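PDB 4NTD: thioredoxin reductase from Streptomyces clavuligerus, which binds FAD and glutathione and, as a thioredoxin reductase-like flavoenzyme, probably forms the disulfide bond of the natural product holomycin. Local coordinates for residues L47-S61 and E93-V106. Numbering follows the deposited sequence. Where two conformers were deposited one is given.
Sequences LVLARARRRVVLVDS and EVSGYGAEFIRGEV. With FAD (flavin-adenine dinucleotide), chain C.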
ATOM      1  N   LEU A  47       3.170 -10.243  -9.069  1.00 13.88           N
ATOM      2  CA  LEU A  47       2.615 -11.357  -8.301  1.00 14.24           C
ATOM      3  C   LEU A  47       1.111 -11.497  -8.540  1.00 13.58           C
ATOM      4  O   LEU A  47       0.623 -12.585  -8.857  1.00 14.76           O
ATOM      5  CB  LEU A  47       2.904 -11.172  -6.806  1.00 14.50           C
ATOM      6  CG  LEU A  47       2.331 -12.207  -5.831  1.00 15.82           C
ATOM      7  CD1 LEU A  47       2.736 -13.620  -6.222  1.00 16.43           C
ATOM      8  CD2 LEU A  47       2.775 -11.897  -4.410  1.00 16.97           C
ATOM      9  N   VAL A  48       0.385 -10.392  -8.407  1.00 13.00           N
ATOM     10  CA  VAL A  48      -1.068 -10.399  -8.591  1.00 13.43           C
ATOM     11  C   VAL A  48      -1.428 -10.666 -10.061  1.00 13.90           C
ATOM     12  O   VAL A  48      -2.350 -11.434 -10.347  1.00 15.01           O
ATOM     13  CB  VAL A  48      -1.703  -9.086  -8.075  1.00 14.49           C
ATOM     14  CG1 VAL A  48      -3.188  -9.016  -8.410  1.00 14.69           C
ATOM     15  CG2 VAL A  48      -1.494  -8.961  -6.569  1.00 15.37           C
ATOM     16  N   LEU A  49      -0.688 -10.056 -10.984  1.00 14.31           N
ATOM     17  CA  LEU A  49      -0.945 -10.241 -12.417  1.00 15.06           C
ATOM     18  C   LEU A  49      -0.691 -11.674 -12.892  1.00 15.21           C
ATOM     19  O   LEU A  49      -1.470 -12.210 -13.683  1.00 16.34           O
ATOM     20  CB  LEU A  49      -0.119  -9.258 -13.251  1.00 15.32           C
ATOM     21  CG  LEU A  49      -0.548  -7.792 -13.140  1.00 16.37           C
ATOM     22  CD1 LEU A  49       0.540  -6.875 -13.679  1.00 17.35           C
ATOM     23  CD2 LEU A  49      -1.868  -7.552 -13.859  1.00 17.38           C
ATOM     24  N   ALA A  50       0.388 -12.291 -12.412  1.00 15.61           N
ATOM     25  CA  ALA A  50       0.697 -13.683 -12.760  1.00 15.88           C
ATOM     26  C   ALA A  50      -0.342 -14.643 -12.175  1.00 15.29           C
ATOM     27  O   ALA A  50      -0.738 -15.609 -12.828  1.00 15.90           O
ATOM     28  CB  ALA A  50       2.096 -14.057 -12.291  1.00 16.14           C
ATOM     29  N   ARG A  51      -0.787 -14.366 -10.950  1.00 14.94           N
ATOM     30  CA  ARG A  51      -1.874 -15.133 -10.332  1.00 14.79           C
ATOM     31  C   ARG A  51      -3.195 -14.971 -11.099  1.00 16.09           C
ATOM     32  O   ARG A  51      -4.051 -15.856 -11.057  1.00 17.15           O
ATOM     33  CB  ARG A  51      -2.052 -14.736  -8.863  1.00 14.78           C
ATOM     34  CG  ARG A  51      -0.986 -15.310  -7.933  1.00 15.35           C
ATOM     35  CD  ARG A  51      -1.199 -14.875  -6.489  1.00 16.09           C
ATOM     36  NE  ARG A  51      -2.596 -15.048  -6.109  1.00 15.82           N
ATOM     37  CZ  ARG A  51      -3.171 -16.211  -5.805  1.00 15.68           C
ATOM     38  NH1 ARG A  51      -2.467 -17.339  -5.775  1.00 15.44           N
ATOM     39  NH2 ARG A  51      -4.464 -16.240  -5.507  1.00 17.02           N
ATOM     40  N   ALA A  52      -3.344 -13.845 -11.801  1.00 15.46           N
ATOM     41  CA  ALA A  52      -4.486 -13.605 -12.690  1.00 15.73           C
ATOM     42  C   ALA A  52      -4.299 -14.209 -14.093  1.00 16.61           C
ATOM     43  O   ALA A  52      -5.070 -13.909 -15.008  1.00 17.65           O
ATOM     44  CB  ALA A  52      -4.768 -12.112 -12.786  1.00 16.00           C
ATOM     45  N   ARG A  53      -3.270 -15.049 -14.235  1.00 16.85           N
ATOM     46  CA  ARG A  53      -2.986 -15.776 -15.477  0.50 17.74           C
ATOM     47  C   ARG A  53      -2.640 -14.855 -16.652  1.00 18.03           C
ATOM     48  O   ARG A  53      -2.825 -15.222 -17.812  1.00 19.36           O
ATOM     49  CB  ARG A  53      -4.148 -16.714 -15.841  0.50 17.43           C
ATOM     50  CG  ARG A  53      -4.618 -17.583 -14.683  0.50 18.15           C
ATOM     51  CD  ARG A  53      -5.536 -18.701 -15.149  0.50 18.79           C
ATOM     52  NE  ARG A  53      -4.797 -19.785 -15.791  0.50 21.13           N
ATOM     53  CZ  ARG A  53      -5.367 -20.787 -16.450  0.50 22.82           C
ATOM     54  NH1 ARG A  53      -6.687 -20.842 -16.564  0.50 23.36           N
ATOM     55  NH2 ARG A  53      -4.620 -21.734 -17.001  0.50 23.43           N
ATOM     56  N   ARG A  54      -2.124 -13.665 -16.346  1.00 17.29           N
ATOM     57  CA  ARG A  54      -1.612 -12.763 -17.371  1.00 17.60           C
ATOM     58  C   ARG A  54      -0.146 -13.109 -17.591  1.00 18.47           C
ATOM     59  O   ARG A  54       0.558 -13.464 -16.643  1.00 19.00           O
ATOM     60  CB  ARG A  54      -1.744 -11.301 -16.944  1.00 17.32           C
ATOM     61  CG  ARG A  54      -3.173 -10.843 -16.701  1.00 18.47           C
ATOM     62  CD  ARG A  54      -4.011 -10.887 -17.969  1.00 18.63           C
ATOM     63  NE  ARG A  54      -5.359 -10.378 -17.736  1.00 18.57           N
ATOM     64  CZ  ARG A  54      -6.329 -10.338 -18.647  1.00 18.81           C
ATOM     65  NH1 ARG A  54      -6.124 -10.777 -19.886  1.00 19.28           N
ATOM     66  NH2 ARG A  54      -7.520  -9.852 -18.312  1.00 19.90           N
ATOM     67  N   ARG A  55       0.303 -13.014 -18.841  1.00 18.62           N
ATOM     68  CA  ARG A  55       1.695 -13.279 -19.177  0.50 18.67           C
ATOM     69  C   ARG A  55       2.533 -12.034 -18.888  1.00 18.14           C
ATOM     70  O   ARG A  55       2.369 -10.998 -19.537  1.00 18.06           O
ATOM     71  CB  ARG A  55       1.813 -13.719 -20.636  0.50 22.10           C
ATOM     72  CG  ARG A  55       1.026 -14.991 -20.908  0.50 27.81           C
ATOM     73  CD  ARG A  55       1.265 -15.997 -19.794  0.50 36.82           C
ATOM     74  NE  ARG A  55       0.049 -16.706 -19.400  0.50 40.45           N
ATOM     75  CZ  ARG A  55      -0.132 -17.253 -18.203  0.50 41.54           C
ATOM     76  NH1 ARG A  55       0.820 -17.165 -17.287  0.50 46.09           N
ATOM     77  NH2 ARG A  55      -1.262 -17.882 -17.916  0.50 44.65           N
ATOM     78  N   VAL A  56       3.421 -12.153 -17.902  1.00 16.99           N
ATOM     79  CA  VAL A  56       4.208 -11.030 -17.396  1.00 17.13           C
ATOM     80  C   VAL A  56       5.698 -11.247 -17.631  1.00 17.54           C
ATOM     81  O   VAL A  56       6.218 -12.335 -17.387  1.00 18.13           O
ATOM     82  CB  VAL A  56       3.975 -10.845 -15.879  1.00 17.83           C
ATOM     83  CG1 VAL A  56       4.815  -9.699 -15.324  1.00 18.99           C
ATOM     84  CG2 VAL A  56       2.498 -10.610 -15.596  1.00 17.51           C
ATOM     85  N   VAL A  57       6.372 -10.200 -18.102  1.00 17.60           N
ATOM     86  CA  VAL A  57       7.831 -10.159 -18.146  1.00 17.59           C
ATOM     87  C   VAL A  57       8.290  -8.980 -17.292  1.00 16.70           C
ATOM     88  O   VAL A  57       7.801  -7.864 -17.461  1.00 17.39           O
ATOM     89  CB  VAL A  57       8.366  -9.993 -19.584  1.00 18.51           C
ATOM     90  CG1 VAL A  57       9.889  -9.899 -19.586  1.00 19.32           C
ATOM     91  CG2 VAL A  57       7.903 -11.146 -20.464  1.00 19.23           C
ATOM     92  N   LEU A  58       9.208  -9.237 -16.363  1.00 16.31           N
ATOM     93  CA  LEU A  58       9.831  -8.171 -15.585  1.00 16.65           C
ATOM     94  C   LEU A  58      11.221  -7.898 -16.131  1.00 16.82           C
ATOM     95  O   LEU A  58      11.971  -8.832 -16.411  1.00 17.57           O
ATOM     96  CB  LEU A  58       9.948  -8.554 -14.110  1.00 17.34           C
ATOM     97  CG  LEU A  58       8.640  -8.833 -13.369  1.00 17.42           C
ATOM     98  CD1 LEU A  58       8.321 -10.322 -13.356  1.00 18.35           C
ATOM     99  CD2 LEU A  58       8.707  -8.270 -11.957  1.00 19.18           C
ATOM    100  N   VAL A  59      11.551  -6.617 -16.285  1.00 16.53           N
ATOM    101  CA  VAL A  59      12.904  -6.193 -16.638  1.00 16.68           C
ATOM    102  C   VAL A  59      13.414  -5.311 -15.501  1.00 16.49           C
ATOM    103  O   VAL A  59      12.792  -4.297 -15.174  1.00 17.15           O
ATOM    104  CB  VAL A  59      12.942  -5.412 -17.968  1.00 17.27           C
ATOM    105  CG1 VAL A  59      14.382  -5.131 -18.379  1.00 17.26           C
ATOM    106  CG2 VAL A  59      12.218  -6.179 -19.068  1.00 18.66           C
ATOM    107  N   ASP A  60      14.531  -5.704 -14.891  1.00 15.80           N
ATOM    108  CA  ASP A  60      15.059  -5.003 -13.718  1.00 15.98           C
ATOM    109  C   ASP A  60      16.580  -4.885 -13.770  1.00 16.42           C
ATOM    110  O   ASP A  60      17.274  -5.860 -14.047  1.00 16.76           O
ATOM    111  CB  ASP A  60      14.646  -5.724 -12.436  1.00 16.74           C
ATOM    112  CG  ASP A  60      15.220  -5.071 -11.195  1.00 16.37           C
ATOM    113  OD1 ASP A  60      14.663  -4.049 -10.745  1.00 16.30           O
ATOM    114  OD2 ASP A  60      16.235  -5.577 -10.675  1.00 18.15           O
ATOM    115  N   SER A  61      17.088  -3.690 -13.475  1.00 16.77           N
ATOM    116  CA  SER A  61      18.519  -3.400 -13.602  1.00 16.80           C
ATOM    117  C   SER A  61      19.351  -3.712 -12.346  1.00 17.80           C
ATOM    118  O   SER A  61      20.567  -3.511 -12.350  1.00 20.85           O
ATOM    119  CB  SER A  61      18.723  -1.941 -14.028  1.00 18.57           C
ATOM    120  OG  SER A  61      18.169  -1.041 -13.088  1.00 19.66           O
ATOM    121  N   GLU A  93       8.452 -16.316  -5.600  1.00 16.37           N
ATOM    122  CA  GLU A  93       6.986 -16.365  -5.666  1.00 16.47           C
ATOM    123  C   GLU A  93       6.507 -16.055  -7.079  1.00 16.55           C
ATOM    124  O   GLU A  93       5.730 -16.809  -7.664  1.00 17.84           O
ATOM    125  CB  GLU A  93       6.358 -15.362  -4.689  1.00 17.64           C
ATOM    126  CG  GLU A  93       6.521 -15.723  -3.221  1.00 18.23           C
ATOM    127  CD  GLU A  93       6.043 -14.634  -2.272  1.00 18.25           C
ATOM    128  OE1 GLU A  93       5.953 -13.452  -2.679  1.00 18.64           O
ATOM    129  OE2 GLU A  93       5.767 -14.959  -1.099  1.00 18.05           O
ATOM    130  N   VAL A  94       6.999 -14.948  -7.626  1.00 15.82           N
ATOM    131  CA  VAL A  94       6.572 -14.463  -8.937  1.00 16.48           C
ATOM    132  C   VAL A  94       6.944 -15.440 -10.062  1.00 17.06           C
ATOM    133  O   VAL A  94       6.114 -15.738 -10.925  1.00 18.09           O
ATOM    134  CB  VAL A  94       7.139 -13.047  -9.201  1.00 17.39           C
ATOM    135  CG1 VAL A  94       6.951 -12.628 -10.649  1.00 18.94           C
ATOM    136  CG2 VAL A  94       6.470 -12.036  -8.280  1.00 17.35           C
ATOM    137  N   SER A  95       8.175 -15.947 -10.046  1.00 17.40           N
ATOM    138  CA  SER A  95       8.619 -16.901 -11.066  1.00 18.80           C
ATOM    139  C   SER A  95       7.878 -18.242 -10.953  1.00 19.30           C
ATOM    140  O   SER A  95       7.649 -18.913 -11.960  1.00 20.39           O
ATOM    141  CB  SER A  95      10.137 -17.107 -11.003  1.00 26.03           C
ATOM    142  OG  SER A  95      10.521 -17.746  -9.803  1.00 30.32           O
ATOM    143  N   GLY A  96       7.487 -18.614  -9.734  1.00 19.33           N
ATOM    144  CA  GLY A  96       6.693 -19.823  -9.501  1.00 20.69           C
ATOM    145  C   GLY A  96       5.352 -19.824 -10.220  1.00 20.32           C
ATOM    146  O   GLY A  96       4.838 -20.886 -10.582  1.00 22.68           O
ATOM    147  N   TYR A  97       4.787 -18.635 -10.427  1.00 19.04           N
ATOM    148  CA  TYR A  97       3.532 -18.486 -11.169  1.00 19.06           C
ATOM    149  C   TYR A  97       3.735 -18.365 -12.685  1.00 20.71           C
ATOM    150  O   TYR A  97       2.761 -18.254 -13.429  1.00 22.56           O
ATOM    151  CB  TYR A  97       2.737 -17.284 -10.642  1.00 18.87           C
ATOM    152  CG  TYR A  97       2.133 -17.521  -9.277  1.00 17.37           C
ATOM    153  CD1 TYR A  97       1.066 -18.398  -9.116  1.00 17.37           C
ATOM    154  CD2 TYR A  97       2.622 -16.873  -8.148  1.00 17.23           C
ATOM    155  CE1 TYR A  97       0.508 -18.626  -7.872  1.00 17.50           C
ATOM    156  CE2 TYR A  97       2.068 -17.094  -6.898  1.00 17.23           C
ATOM    157  CZ  TYR A  97       1.007 -17.971  -6.767  1.00 16.76           C
ATOM    158  OH  TYR A  97       0.438 -18.203  -5.536  1.00 18.30           O
ATOM    159  N   GLY A  98       4.988 -18.383 -13.137  1.00 20.35           N
ATOM    160  CA  GLY A  98       5.297 -18.405 -14.567  1.00 22.22           C
ATOM    161  C   GLY A  98       5.707 -17.074 -15.175  1.00 20.95           C
ATOM    162  O   GLY A  98       5.965 -16.998 -16.377  1.00 21.86           O
ATOM    163  N   ALA A  99       5.758 -16.017 -14.367  1.00 19.33           N
ATOM    164  CA  ALA A  99       6.278 -14.738 -14.842  1.00 19.93           C
ATOM    165  C   ALA A  99       7.767 -14.889 -15.125  1.00 19.77           C
ATOM    166  O   ALA A  99       8.452 -15.676 -14.471  1.00 20.01           O
ATOM    167  CB  ALA A  99       6.040 -13.642 -13.821  1.00 19.91           C
ATOM    168  N   GLU A 100       8.261 -14.133 -16.099  1.00 18.95           N
ATOM    169  CA  GLU A 100       9.645 -14.258 -16.546  1.00 20.37           C
ATOM    170  C   GLU A 100      10.458 -13.016 -16.202  1.00 19.38           C
ATOM    171  O   GLU A 100       9.954 -11.898 -16.272  1.00 20.54           O
ATOM    172  CB  GLU A 100       9.673 -14.530 -18.045  1.00 22.99           C
ATOM    173  CG  GLU A 100       9.068 -15.878 -18.401  1.00 27.88           C
ATOM    174  CD  GLU A 100       9.053 -16.138 -19.887  1.00 31.85           C
ATOM    175  OE1 GLU A 100       8.201 -15.550 -20.584  1.00 34.53           O
ATOM    176  OE2 GLU A 100       9.887 -16.938 -20.359  1.00 36.49           O
ATOM    177  N   PHE A 101      11.716 -13.232 -15.820  1.00 18.76           N
ATOM    178  CA  PHE A 101      12.614 -12.157 -15.404  1.00 17.89           C
ATOM    179  C   PHE A 101      13.757 -11.964 -16.396  1.00 17.87           C
ATOM    180  O   PHE A 101      14.340 -12.934 -16.891  1.00 18.64           O
ATOM    181  CB  PHE A 101      13.225 -12.467 -14.036  1.00 19.42           C
ATOM    182  CG  PHE A 101      12.312 -12.199 -12.874  1.00 20.90           C
ATOM    183  CD1 PHE A 101      12.313 -10.958 -12.246  1.00 21.68           C
ATOM    184  CD2 PHE A 101      11.480 -13.195 -12.383  1.00 22.13           C
ATOM    185  CE1 PHE A 101      11.483 -10.711 -11.164  1.00 20.93           C
ATOM    186  CE2 PHE A 101      10.650 -12.955 -11.299  1.00 21.23           C
ATOM    187  CZ  PHE A 101      10.651 -11.711 -10.689  1.00 20.25           C
ATOM    188  N   ILE A 102      14.072 -10.701 -16.666  1.00 17.03           N
ATOM    189  CA  ILE A 102      15.283 -10.323 -17.378  1.00 17.68           C
ATOM    190  C   ILE A 102      16.036  -9.316 -16.516  1.00 17.94           C
ATOM    191  O   ILE A 102      15.442  -8.339 -16.046  1.00 17.73           O
ATOM    192  CB  ILE A 102      14.967  -9.657 -18.737  1.00 19.13           C
ATOM    193  CG1 ILE A 102      14.164 -10.608 -19.634  1.00 19.66           C
ATOM    194  CG2 ILE A 102      16.253  -9.220 -19.437  1.00 18.72           C
ATOM    195  CD1 ILE A 102      13.673  -9.979 -20.922  1.00 20.72           C
ATOM    196  N   ARG A 103      17.324  -9.556 -16.284  0.50 17.35           N
ATOM    197  CA  ARG A 103      18.166  -8.548 -15.652  0.50 15.47           C
ATOM    198  C   ARG A 103      18.763  -7.672 -16.745  0.50 17.25           C
ATOM    199  O   ARG A 103      19.640  -8.109 -17.486  0.50 19.21           O
ATOM    200  CB  ARG A 103      19.275  -9.166 -14.805  0.50 17.08           C
ATOM    201  CG  ARG A 103      20.088  -8.114 -14.066  0.50 18.40           C
ATOM    202  CD  ARG A 103      21.198  -8.713 -13.225  0.50 19.17           C
ATOM    203  NE  ARG A 103      22.133  -7.687 -12.762  0.50 19.24           N
ATOM    204  CZ  ARG A 103      22.198  -7.251 -11.508  0.50 20.31           C
ATOM    205  NH1 ARG A 103      21.394  -7.767 -10.590  0.50 21.76           N
ATOM    206  NH2 ARG A 103      23.075  -6.314 -11.168  0.50 18.82           N
ATOM    207  N   GLY A 104      18.271  -6.442 -16.842  1.00 16.49           N
ATOM    208  CA  GLY A 104      18.699  -5.503 -17.871  1.00 18.11           C
ATOM    209  C   GLY A 104      18.081  -4.140 -17.638  1.00 18.33           C
ATOM    210  O   GLY A 104      17.412  -3.919 -16.626  1.00 18.35           O
ATOM    211  N   GLU A 105      18.303  -3.231 -18.582  1.00 19.07           N
ATOM    212  CA  GLU A 105      17.835  -1.855 -18.463  1.00 18.53           C
ATOM    213  C   GLU A 105      16.967  -1.487 -19.658  1.00 18.78           C
ATOM    214  O   GLU A 105      17.409  -1.576 -20.803  1.00 19.18           O
ATOM    215  CB  GLU A 105      19.023  -0.890 -18.369  1.00 20.55           C
ATOM    216  CG  GLU A 105      18.614   0.566 -18.171  1.00 23.98           C
ATOM    217  CD  GLU A 105      19.786   1.524 -18.045  1.00 30.62           C
ATOM    218  OE1 GLU A 105      20.932   1.073 -17.839  1.00 31.29           O
ATOM    219  OE2 GLU A 105      19.556   2.747 -18.149  1.00 35.38           O
ATOM    220  N   VAL A 106      15.733  -1.072 -19.385  1.00 18.22           N
ATOM    221  CA  VAL A 106      14.850  -0.553 -20.424  1.00 18.44           C
ATOM    222  C   VAL A 106      15.270   0.880 -20.725  1.00 20.19           C
ATOM    223  O   VAL A 106      15.382   1.696 -19.809  1.00 19.72           O
ATOM    224  CB  VAL A 106      13.373  -0.566 -19.977  1.00 18.23           C
ATOM    225  CG1 VAL A 106      12.482   0.065 -21.043  1.00 18.81           C
ATOM    226  CG2 VAL A 106      12.921  -1.988 -19.669  1.00 19.29           C
TER
HETATM  227  PA  FAD C 402      13.072   0.256  -5.716  1.00 15.00           P
HETATM  228  O1A FAD C 402      12.993  -0.681  -4.540  1.00 15.51           O
HETATM  229  O2A FAD C 402      14.175   1.281  -5.739  1.00 15.68           O
HETATM  230  O5B FAD C 402      13.183  -0.631  -7.046  1.00 14.28           O
HETATM  231  C5B FAD C 402      13.264  -0.010  -8.322  1.00 14.99           C
HETATM  232  C4B FAD C 402      13.921  -0.988  -9.281  1.00 15.94           C
HETATM  233  O4B FAD C 402      13.797  -0.500 -10.614  1.00 15.80           O
HETATM  234  C3B FAD C 402      15.414  -1.160  -9.009  1.00 16.12           C
HETATM  235  O3B FAD C 402      15.725  -2.535  -8.750  1.00 16.75           O
HETATM  236  C2B FAD C 402      16.098  -0.656 -10.269  1.00 17.19           C
HETATM  237  O2B FAD C 402      17.256  -1.425 -10.609  1.00 18.74           O
HETATM  238  C1B FAD C 402      15.005  -0.795 -11.315  1.00 16.35           C
HETATM  239  N9A FAD C 402      15.099   0.093 -12.495  1.00 15.52           N
HETATM  240  C8A FAD C 402      15.180   1.435 -12.493  1.00 16.31           C
HETATM  241  N7A FAD C 402      15.220   1.911 -13.761  1.00 17.06           N
HETATM  242  C5A FAD C 402      15.156   0.856 -14.593  1.00 16.00           C
HETATM  243  C6A FAD C 402      15.149   0.647 -16.055  1.00 16.59           C
HETATM  244  N6A FAD C 402      15.229   1.703 -16.896  1.00 18.15           N
HETATM  245  N1A FAD C 402      15.067  -0.625 -16.514  1.00 17.33           N
HETATM  246  C2A FAD C 402      14.990  -1.686 -15.683  1.00 17.00           C
HETATM  247  N3A FAD C 402      14.987  -1.562 -14.341  1.00 15.81           N
HETATM  248  C4A FAD C 402      15.067  -0.342 -13.753  1.00 15.81           C
HETATM  249  N1  FAD C 402      11.947   1.644   3.354  1.00 14.43           N
HETATM  250  C2  FAD C 402      11.406   0.858   4.314  1.00 15.08           C
HETATM  251  O2  FAD C 402      10.189   0.592   4.234  1.00 15.49           O
HETATM  252  N3  FAD C 402      12.126   0.363   5.337  1.00 15.23           N
HETATM  253  C4  FAD C 402      13.442   0.612   5.469  1.00 14.87           C
HETATM  254  O4  FAD C 402      14.083   0.143   6.432  1.00 15.70           O
HETATM  255  C4X FAD C 402      14.116   1.456   4.453  1.00 14.41           C
HETATM  256  N5  FAD C 402      15.436   1.763   4.504  1.00 15.28           N
HETATM  257  C5X FAD C 402      15.998   2.554   3.552  1.00 15.23           C
HETATM  258  C6  FAD C 402      17.355   2.853   3.627  1.00 16.61           C
HETATM  259  C7  FAD C 402      17.965   3.658   2.669  1.00 17.26           C
HETATM  260  C7M FAD C 402      19.438   3.969   2.771  1.00 19.32           C
HETATM  261  C8  FAD C 402      17.160   4.206   1.548  1.00 17.06           C
HETATM  262  C8M FAD C 402      17.797   5.087   0.505  1.00 17.99           C
HETATM  263  C9  FAD C 402      15.803   3.913   1.465  1.00 16.39           C
HETATM  264  C9A FAD C 402      15.185   3.107   2.426  1.00 15.47           C
HETATM  265  N10 FAD C 402      13.803   2.790   2.364  1.00 14.78           N
HETATM  266  C10 FAD C 402      13.258   1.969   3.364  1.00 14.18           C
HETATM  267  C1' FAD C 402      12.915   3.268   1.296  1.00 14.35           C
HETATM  268  C2' FAD C 402      12.907   2.240   0.163  1.00 14.27           C
HETATM  269  O2' FAD C 402      14.151   2.314  -0.548  1.00 15.90           O
HETATM  270  C3' FAD C 402      11.753   2.475  -0.811  1.00 14.36           C
HETATM  271  O3' FAD C 402      10.516   2.474  -0.088  1.00 15.21           O
HETATM  272  C4' FAD C 402      11.667   1.413  -1.908  1.00 14.35           C
HETATM  273  O4' FAD C 402      12.943   1.189  -2.518  1.00 16.05           O
HETATM  274  C5' FAD C 402      10.689   1.820  -3.003  1.00 14.20           C
HETATM  275  O5' FAD C 402      10.364   0.668  -3.779  1.00 13.88           O
HETATM  276  P   FAD C 402      10.197   0.751  -5.373  1.00 14.54           P
HETATM  277  O1P FAD C 402       9.412   1.986  -5.719  1.00 15.26           O
HETATM  278  O2P FAD C 402       9.734  -0.607  -5.840  1.00 14.88           O
HETATM  279  O3P FAD C 402      11.688   1.063  -5.932  1.00 14.88           O
HETATM  280  O   HOH W   1      -0.064 -18.157 -13.497  1.00 37.47           O
HETATM  281  O   HOH W   2       5.942 -14.446 -19.288  1.00 35.78           O
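With CG of Arg51 turned away from its own carbonyl carbon (chi1 -76°) and the chain bent at chi3 (47°), the arginine lies alongside Tyr97 in the FAD-binding Rossmann-type fold, where two neighbouring parallel strands and the ends of the helices before them meet. Arg51 CG sits over the centre of the Tyr97 ring, 3.5 Å from the centroid, a CH-pi contact, while NH1 donates a moderately bent hydrogen bond (145°) to Tyr97 OH at 3.0 Å, the oxygen close to the guanidinium plane. Both polar ends also face the second subunit: Arg51 forms a salt bridge with Glu169 of that subunit, and Tyr97 OH a hydrogen bond with its Asp79. A leucine in place of Tyr97 would probably leave Asp79 of the second subunit without this hydroxyl partner and Arg51 NH1 less firmly placed. At the root of the ring, Ala50 CB packs against Tyr97 CB at 3.7 Å.

Further along, strand 56-60 pairs in parallel with edge strand 100-103, Leu58 N bonding Glu100 O and Leu58 O accepting Ile102 N. Leu58 lies beside Phe101, its CD1 over the ring face 3.9 Å from the centroid. Asp60, ending its strand, and Val106, just beyond the other, hold FAD's adenosine: Asp60 OD1 accepts O3B of the ribose at 2.7 Å, and the Val106 backbone grips the adenine, N donating to N1A and O receiving N6A at 2.9 Å.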